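Local coordinates for Cwp19 (Clostridioides difficile, PDB 5OQ3), which is a cell-wall protein whose TIM-barrel glycoside hydrolase domain, the part modelled here, probably cleaves peptidoglycan glycan strands, an amidase activity being possible but uncertain, at residues A[169-172]-A[173-177]; A[79-83]-A[84-88]. All blocks are in the same frame, centred on the assembly; numbering follows the deposited sequence. Where two conformers were deposited one is given.

Interaction 1. Residues A[169-172]-A[173-177]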
loop_
_atom_site.group_PDB
_atom_site.type_symbol
_atom_site.label_atom_id
_atom_site.label_comp_id
_atom_site.label_asym_id
_atom_site.label_seq_id
_atom_site.Cartn_x
_atom_site.Cartn_y
_atom_site.Cartn_z
ATOM N N LYS A 169 17.821 2.989 5.408
ATOM C CA LYS A 169 18.684 2.006 4.767
ATOM C C LYS A 169 18.158 0.601 4.958
ATOM O O LYS A 169 18.218 -0.216 4.026
ATOM C CB LYS A 169 20.131 2.150 5.256
ATOM C CG LYS A 169 21.032 1.081 4.728
ATOM C CD LYS A 169 22.472 1.286 5.126
ATOM C CE LYS A 169 23.265 0.003 5.169
ATOM N NZ LYS A 169 23.282 -0.701 3.869
ATOM N N TYR A 170 17.707 0.283 6.177
ATOM C CA TYR A 170 17.166 -1.052 6.428
ATOM C C TYR A 170 15.926 -1.336 5.558
ATOM O O TYR A 170 15.772 -2.438 5.052
ATOM C CB TYR A 170 16.838 -1.186 7.929
ATOM C CG TYR A 170 15.677 -2.102 8.279
ATOM C CD1 TYR A 170 15.772 -3.471 8.137
ATOM C CD2 TYR A 170 14.465 -1.588 8.736
ATOM C CE1 TYR A 170 14.714 -4.320 8.442
ATOM C CE2 TYR A 170 13.395 -2.409 9.053
ATOM C CZ TYR A 170 13.516 -3.769 8.886
ATOM O OH TYR A 170 12.437 -4.585 9.148
ATOM N N ILE A 171 15.042 -0.366 5.436
ATOM C CA ILE A 171 13.877 -0.546 4.563
ATOM C C ILE A 171 14.300 -0.724 3.104
ATOM O O ILE A 171 13.833 -1.657 2.425
ATOM C CB ILE A 171 12.851 0.546 4.778
ATOM C CG1 ILE A 171 12.283 0.480 6.199
ATOM C CG2 ILE A 171 11.728 0.453 3.734
ATOM C CD1 ILE A 171 11.609 1.756 6.642
ATOM N N VAL A 172 15.219 0.124 2.644
ATOM C CA VAL A 172 15.750 -0.040 1.288
ATOM C C VAL A 172 16.325 -1.445 1.078
ATOM O O VAL A 172 16.062 -2.099 0.071
ATOM C CB VAL A 172 16.778 1.029 0.973
ATOM C CG1 VAL A 172 17.530 0.763 -0.313
ATOM C CG2 VAL A 172 16.097 2.404 0.922
ATOM N N ASP A 173 17.146 -1.874 2.035
ATOM C CA ASP A 173 17.776 -3.174 1.911
ATOM C C ASP A 173 16.764 -4.308 1.948
ATOM O O ASP A 173 16.945 -5.326 1.299
ATOM C CB ASP A 173 18.828 -3.335 3.036
ATOM C CG ASP A 173 20.052 -2.419 2.863
ATOM O OD1 ASP A 173 20.251 -1.838 1.749
ATOM O OD2 ASP A 173 20.813 -2.245 3.859
ATOM N N SER A 174 15.709 -4.138 2.746
ATOM C CA SER A 174 14.654 -5.151 2.836
ATOM C C SER A 174 13.929 -5.310 1.485
ATOM O O SER A 174 13.673 -6.437 1.046
ATOM C CB SER A 174 13.639 -4.756 3.910
ATOM O OG SER A 174 14.127 -4.814 5.249
ATOM N N ILE A 175 13.670 -4.197 0.825
ATOM C CA ILE A 175 13.065 -4.263 -0.495
ATOM C C ILE A 175 14.018 -4.785 -1.560
ATOM O O ILE A 175 13.622 -5.601 -2.413
ATOM C CB ILE A 175 12.483 -2.897 -0.827
ATOM C CG1 ILE A 175 11.337 -2.674 0.159
ATOM C CG2 ILE A 175 12.010 -2.863 -2.270
ATOM C CD1 ILE A 175 10.990 -1.235 0.263
ATOM N N ALA A 176 15.278 -4.361 -1.464
ATOM C CA ALA A 176 16.281 -4.774 -2.455
ATOM C C ALA A 176 16.433 -6.295 -2.470
ATOM O O ALA A 176 16.679 -6.865 -3.535
ATOM C CB ALA A 176 17.589 -4.117 -2.199
ATOM N N GLU A 177 16.320 -6.926 -1.299
ATOM C CA GLU A 177 16.429 -8.387 -1.237
ATOM C C GLU A 177 15.357 -9.049 -2.123
ATOM O O GLU A 177 15.601 -10.017 -2.838
ATOM C CB GLU A 177 16.270 -8.869 0.223
ATOM C CG GLU A 177 16.347 -10.377 0.449
ATOM C CD GLU A 177 16.145 -10.762 1.908
ATOM O OE1 GLU A 177 15.137 -10.342 2.557
ATOM O OE2 GLU A 177 16.967 -11.521 2.410
#

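Interaction 2. Residues A[79-83]-A[84-88]. With EDO (1,2-ethanediol), chain C.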
loop_
_atom_site.group_PDB
_atom_site.type_symbol
_atom_site.label_atom_id
_atom_site.label_comp_id
_atom_site.label_asym_id
_atom_site.label_seq_id
_atom_site.Cartn_x
_atom_site.Cartn_y
_atom_site.Cartn_z
ATOM N N ALA A 79 7.773 -11.186 6.661
ATOM C CA ALA A 79 7.986 -11.601 5.278
ATOM C C ALA A 79 7.147 -12.829 4.971
ATOM O O ALA A 79 7.175 -13.814 5.718
ATOM C CB ALA A 79 9.469 -11.897 5.035
ATOM N N LEU A 80 6.460 -12.776 3.827
ATOM C CA LEU A 80 5.883 -13.985 3.252
ATOM C C LEU A 80 6.825 -14.539 2.176
ATOM O O LEU A 80 6.399 -14.936 1.100
ATOM C CB LEU A 80 4.466 -13.721 2.713
ATOM C CG LEU A 80 3.413 -13.575 3.828
ATOM C CD1 LEU A 80 3.323 -12.192 4.429
ATOM C CD2 LEU A 80 2.038 -14.025 3.403
ATOM N N TYR A 81 8.124 -14.544 2.492
ATOM C CA TYR A 81 9.177 -14.986 1.574
ATOM C C TYR A 81 10.390 -15.317 2.437
ATOM O O TYR A 81 10.485 -14.850 3.585
ATOM C CB TYR A 81 9.557 -13.916 0.557
ATOM C CG TYR A 81 9.905 -12.548 1.138
ATOM C CD1 TYR A 81 8.915 -11.607 1.418
ATOM C CD2 TYR A 81 11.215 -12.197 1.436
ATOM C CE1 TYR A 81 9.232 -10.362 1.938
ATOM C CE2 TYR A 81 11.540 -10.965 1.958
ATOM C CZ TYR A 81 10.549 -10.053 2.225
ATOM O OH TYR A 81 10.869 -8.815 2.743
ATOM N N LYS A 82 11.313 -16.077 1.868
ATOM C CA LYS A 82 12.564 -16.443 2.515
ATOM C C LYS A 82 13.472 -15.211 2.554
ATOM O O LYS A 82 13.730 -14.565 1.525
ATOM C CB LYS A 82 13.220 -17.584 1.766
ATOM C CG LYS A 82 14.435 -18.149 2.454
ATOM C CD LYS A 82 14.785 -19.503 1.846
ATOM C CE LYS A 82 15.875 -20.183 2.636
ATOM N NZ LYS A 82 16.388 -21.284 1.765
ATOM N N SER A 83 13.942 -14.865 3.753
ATOM C CA SER A 83 14.676 -13.620 4.004
ATOM C C SER A 83 15.813 -13.893 4.987
ATOM O O SER A 83 15.649 -14.687 5.908
ATOM C CB SER A 83 13.742 -12.584 4.623
ATOM O OG SER A 83 14.414 -11.367 4.881
ATOM N N ASN A 84 16.919 -13.184 4.810
ATOM C CA ASN A 84 18.016 -13.147 5.771
ATOM C C ASN A 84 17.961 -11.846 6.620
ATOM O O ASN A 84 18.904 -11.525 7.329
ATOM C CB ASN A 84 19.369 -13.238 5.021
ATOM C CG ASN A 84 19.583 -14.572 4.323
ATOM O OD1 ASN A 84 19.128 -15.626 4.790
ATOM N ND2 ASN A 84 20.328 -14.543 3.218
ATOM N N ILE A 85 16.863 -11.091 6.523
ATOM C CA ILE A 85 16.701 -9.790 7.201
ATOM C C ILE A 85 15.458 -9.788 8.116
ATOM O O ILE A 85 15.521 -9.329 9.257
ATOM C CB ILE A 85 16.576 -8.633 6.162
ATOM C CG1 ILE A 85 17.776 -8.624 5.191
ATOM C CG2 ILE A 85 16.425 -7.278 6.867
ATOM C CD1 ILE A 85 17.577 -7.695 4.006
ATOM N N ASN A 86 14.319 -10.241 7.602
ATOM C CA ASN A 86 13.037 -10.080 8.256
ATOM C C ASN A 86 12.444 -11.434 8.568
ATOM O O ASN A 86 12.678 -12.402 7.857
ATOM C CB ASN A 86 12.095 -9.252 7.354
ATOM C CG ASN A 86 12.540 -7.818 7.262
ATOM O OD1 ASN A 86 12.463 -7.101 8.232
ATOM N ND2 ASN A 86 13.054 -7.419 6.100
ATOM N N PRO A 87 11.652 -11.528 9.659
ATOM C CA PRO A 87 11.134 -12.820 10.127
ATOM C C PRO A 87 9.931 -13.290 9.330
ATOM O O PRO A 87 9.150 -12.467 8.825
ATOM C CB PRO A 87 10.650 -12.502 11.541
ATOM C CG PRO A 87 10.283 -11.042 11.466
ATOM C CD PRO A 87 11.357 -10.436 10.598
ATOM N N TRP A 88 9.704 -14.613 9.287
ATOM C CA TRP A 88 8.489 -15.143 8.664
ATOM C C TRP A 88 7.239 -14.536 9.276
ATOM O O TRP A 88 7.112 -14.438 10.506
ATOM C CB TRP A 88 8.398 -16.667 8.807
ATOM C CG TRP A 88 9.431 -17.448 8.040
ATOM C CD1 TRP A 88 10.527 -18.095 8.538
ATOM C CD2 TRP A 88 9.409 -17.701 6.639
ATOM N NE1 TRP A 88 11.198 -18.725 7.515
ATOM C CE2 TRP A 88 10.506 -18.531 6.347
ATOM C CE3 TRP A 88 8.536 -17.326 5.597
ATOM C CZ2 TRP A 88 10.794 -18.963 5.036
ATOM C CZ3 TRP A 88 8.826 -17.755 4.297
ATOM C CH2 TRP A 88 9.932 -18.581 4.041
HETATM C C1 EDO C . 12.089 -15.272 6.899
HETATM O O1 EDO C . 10.965 -14.826 6.193
HETATM C C2 EDO C . 12.785 -16.290 6.119
HETATM O O2 EDO C . 14.129 -15.969 5.880
HETATM O O HOH W 1 13.401 -8.298 3.059
HETATM O O HOH W 2 14.970 -13.949 8.561
#

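Interaction 1. Residues A[169-172]-A[173-177]
Lys169 and Asp173 are joined by a salt bridge one helical turn apart, on the exposed side of helix 165-181. From CB the lysine chain leaves with CG anti to the backbone N (chi1 174°), and CG already passes 3.4 Å from Asp173 OD2. CD swings wider, CE returns toward the carboxylate, and a bend at the last torsion (chi4 59°) brings Lys169 NZ to 2.9 Å from Asp173 OD2, on the syn lone pair of that oxygen. A long, flexible amine suits this solvent-facing position: its methylenes carry the charge outward from the helix, where it meets the acid four residues on.

Ser174 uses the same spacing differently. Its OG, beside its own backbone N (chi1 -69°), turns back and donates to Tyr170 O at 2.9 Å. Ser174 N donates to that carbonyl oxygen from the opposite face of its plane, so two bonds grip one acceptor; the OG approaches from above the plane rather than on a lone pair. This small hydroxyl also sits 3.3 Å from Tyr170 CE1, oblique to the ring, and in addition bonds Asn86 ND2. On the buried side the branched chains of Ile171 and Ile175 run side by side, Ile171 CG2 lying 3.9 Å from Ile175 CD1 in one of the two Ile175 conformers.

Such i/i+4 pairing is characteristic of an alpha-helix, here an outer helix of the TIM barrel with distinct sides. Ile175 packs on Val187 and Phe189 of barrel strand 186-189, Ile171, Val172 and Ala176 rest on helix 214-236, and Tyr170 and Ser174 face the loop that follows strand 68-74.

Interaction 2. Residues A[79-83]-A[84-88]
A chi1 of 180° points Ser83 OG away from its own N and into the turn ahead, where it accepts from two successive amides: Asn86 N at 2.9 Å, nearly straight (171°), and Ile85 N at 3.0 Å. Serine suits the bend because its short side chain can take both N-H groups while also bonding Glu177 OE1. At Trp88, chi1 of -67° sets CG beside the backbone N, and the indole swings back over the backbone of Tyr81 and Lys82. Tyr81 O lies over one ring face, 3.4 Å from Trp88 CZ3, and the ethanediol, probably from the crystallisation liquor, has its C2 over that face too. Its O1 donates to Tyr81 O.

Tyr81 folds its ring beneath Ala79, whose CB stands 3.4 Å above the ring centre; a methyl is small enough to rest on the centre of the aromatic face. The phenol donates to a water 2.6 Å from Tyr81 OH; that water also accepts from Asn86 ND2, whose amide has its strongest partner in Tyr170 OH, at OD1. Where the ends of the loop come together, a single bridge pairs Ala79 with Trp88, with a weak bond from Ala79 N to Pro87 O.

The loop connects barrel strand 68-74 to helix 90-93. Tyr81 and Ile85 lean on helix 165-181, Tyr81 also touches Leu105 of helix 104-114, and Trp88 packs against Pro104 of that helix and the nearby Pro100.

How the interactions relate
Interaction 2 precedes interaction 1 in the chain, and their centres lie 12 Å apart, yet they dock directly. Two polar clasps, both probable hydrogen bonds, join loop 79-88 to helix 165-181. At one, Glu177 OE1 is 2.6 Å from Ser83 OG, while its other oxygen takes Asn84 N. At the other, Tyr170 OH is 2.7 Å from Asn86 OD1. Between the clasps, Ile85 CD1 packs 3.7 Å from Asp173 O. The loop is thereby fastened to the helix leading into strand 186-189. It follows the C-terminal end of barrel strand 68-74, the end where TIM-barrel glycoside hydrolases generally carry their active site; the ethanediol does not by itself mark a substrate site.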